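Phosphotransferase system, HPr-related proteins (Thermoanaerobacter tengcongensis, PDB 3LE1) probably serves as the general, non-sugar-specific HPr phosphocarrier of the phosphoenolpyruvate-dependent sugar phosphotransferase system that phosphorylates sugars as they enter the cell. Local coordinates at residues Leu63-Asp68 with Glu72-Leu77. Numbering follows the deposited sequence.
Sequences LSAEGD and EAIKAL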
loop_
_atom_site.group_PDB
_atom_site.type_symbol
_atom_site.label_atom_id
_atom_site.label_comp_id
_atom_site.label_asym_id
_atom_site.label_seq_id
_atom_site.Cartn_x
_atom_site.Cartn_y
_atom_site.Cartn_z
ATOM N N LEU A 63 -5.945 -1.538 2.819
ATOM C CA LEU A 63 -5.772 -0.639 1.682
ATOM C C LEU A 63 -7.136 -0.146 1.236
ATOM O O LEU A 63 -8.068 -0.933 1.091
ATOM C CB LEU A 63 -5.123 -1.379 0.512
ATOM C CG LEU A 63 -3.851 -2.158 0.819
ATOM C CD1 LEU A 63 -3.458 -2.987 -0.399
ATOM C CD2 LEU A 63 -2.741 -1.198 1.239
ATOM N N SER A 64 -7.265 1.149 1.020
ATOM C CA SER A 64 -8.532 1.668 0.532
ATOM C C SER A 64 -8.311 2.687 -0.574
ATOM O O SER A 64 -7.268 3.337 -0.645
ATOM C CB SER A 64 -9.379 2.236 1.679
ATOM O OG SER A 64 -8.846 3.446 2.176
ATOM N N ALA A 65 -9.303 2.833 -1.448
ATOM C CA ALA A 65 -9.166 3.755 -2.552
ATOM C C ALA A 65 -10.533 4.272 -2.971
ATOM O O ALA A 65 -11.519 3.527 -2.937
ATOM C CB ALA A 65 -8.473 3.084 -3.726
ATOM N N GLU A 66 -10.590 5.548 -3.329
ATOM C CA GLU A 66 -11.801 6.129 -3.896
ATOM C C GLU A 66 -11.470 7.001 -5.101
ATOM O O GLU A 66 -10.668 7.934 -5.006
ATOM C CB GLU A 66 -12.575 6.910 -2.841
ATOM C CG GLU A 66 -13.934 7.375 -3.322
ATOM N N GLY A 67 -12.065 6.666 -6.243
ATOM C CA GLY A 67 -11.803 7.372 -7.490
ATOM C C GLY A 67 -12.261 6.570 -8.691
ATOM O O GLY A 67 -12.859 5.500 -8.528
ATOM N N ASP A 68 -12.001 7.065 -9.899
ATOM C CA ASP A 68 -12.509 6.384 -11.099
ATOM C C ASP A 68 -11.824 5.052 -11.395
ATOM O O ASP A 68 -12.332 4.247 -12.182
ATOM C CB ASP A 68 -12.504 7.292 -12.342
ATOM C CG ASP A 68 -11.106 7.575 -12.882
ATOM O OD1 ASP A 68 -10.140 6.877 -12.505
ATOM O OD2 ASP A 68 -10.966 8.506 -13.706
ATOM N N GLU A 72 -8.950 -1.102 -9.574
ATOM C CA GLU A 72 -7.714 -1.583 -10.183
ATOM C C GLU A 72 -6.461 -1.007 -9.516
ATOM O O GLU A 72 -5.399 -1.639 -9.534
ATOM C CB GLU A 72 -7.731 -1.331 -11.687
ATOM C CG GLU A 72 -8.661 -2.334 -12.365
ATOM C CD GLU A 72 -9.210 -1.849 -13.692
ATOM O OE1 GLU A 72 -9.940 -0.824 -13.715
ATOM O OE2 GLU A 72 -8.931 -2.533 -14.702
ATOM N N ALA A 73 -6.605 0.155 -8.892
ATOM C CA ALA A 73 -5.554 0.708 -8.055
ATOM C C ALA A 73 -5.297 -0.251 -6.890
ATOM O O ALA A 73 -4.140 -0.630 -6.614
ATOM C CB ALA A 73 -5.948 2.082 -7.541
ATOM N N ILE A 74 -6.365 -0.682 -6.216
ATOM C CA ILE A 74 -6.193 -1.607 -5.105
ATOM C C ILE A 74 -5.612 -2.929 -5.616
ATOM O O ILE A 74 -4.686 -3.472 -5.027
ATOM C CB ILE A 74 -7.518 -1.816 -4.333
ATOM C CG1 ILE A 74 -7.900 -0.517 -3.594
ATOM C CG2 ILE A 74 -7.399 -2.983 -3.365
ATOM C CD1 ILE A 74 -6.853 -0.095 -2.554
ATOM N N LYS A 75 -6.130 -3.427 -6.736
ATOM C CA LYS A 75 -5.637 -4.687 -7.280
ATOM C C LYS A 75 -4.139 -4.615 -7.584
ATOM O O LYS A 75 -3.385 -5.561 -7.319
ATOM C CB LYS A 75 -6.397 -5.071 -8.540
ATOM C CG LYS A 75 -5.821 -6.299 -9.201
ATOM C CD LYS A 75 -6.814 -6.968 -10.101
ATOM N N ALA A 76 -3.705 -3.482 -8.127
ATOM C CA ALA A 76 -2.297 -3.311 -8.477
ATOM C C ALA A 76 -1.405 -3.397 -7.236
ATOM O O ALA A 76 -0.298 -3.960 -7.262
ATOM C CB ALA A 76 -2.092 -1.986 -9.183
ATOM N N LEU A 77 -1.893 -2.838 -6.138
ATOM C CA LEU A 77 -1.147 -2.867 -4.884
ATOM C C LEU A 77 -1.163 -4.262 -4.255
ATOM O O LEU A 77 -0.143 -4.741 -3.730
ATOM C CB LEU A 77 -1.727 -1.827 -3.924
ATOM C CG LEU A 77 -1.444 -0.397 -4.391
ATOM C CD1 LEU A 77 -2.279 0.618 -3.617
ATOM C CD2 LEU A 77 0.047 -0.041 -4.328
#
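Ile-74 rises from helix 70-82 and wedges its long branch between Leu-63 and Ala-65, two residues of segment 63-68 whose CB atoms point toward the helix. The methyl of Ala-65 sits on that branch, CB to Ile-74 CG1 at 3.6 Å. Farther out, the terminal methyl CD1 of Ile-74 lies 3.7 Å from Leu-63 CB and equally close, at 3.7 Å, to the carbonyl carbon C of Ser-64, so it reaches the strand backbone itself. A chi1 of -68° puts CG1 beside the backbone N of Ile-74, and chi2 of -62° then sets the direction of CD1, while CG2 takes the place anti to that N. Val-4 and Lys-2 of the edge strand 2-7 also touch Ile-74.

One helical turn on, the fit is looser: Leu-63 CD1 approaches Leu-77 CB at 4.1 Å, the two leucine side chains crossing at a slant. Phe-22 of helix 16-26 touches both of them, so this end of the contact is buried and shared with a second helix. The opposite end opens toward solvent. After Glu-66 the chain leaves the sheet through Gly-67 and Asp-68 and turns back into the helix; exposed Glu-72 makes no contact with the strand segment, and the CB of Lys-75 points away from it. Ser-64, alternating with its neighbours, points its CB away from the helix.

Strand segment 63-66 and helix segment 72-77 run roughly antiparallel (153°), their axes 8.2 Å apart at closest approach. This is the last strand-to-helix connection of the HPr open-faced sandwich, in which helices cover one face of a four-stranded antiparallel sheet. Aliphatic side chains and one methyl resting on a backbone carbonyl carbon make the contact, which implies that close packing and exclusion of water, rather than directed polar bonds, seat the helix on this strand.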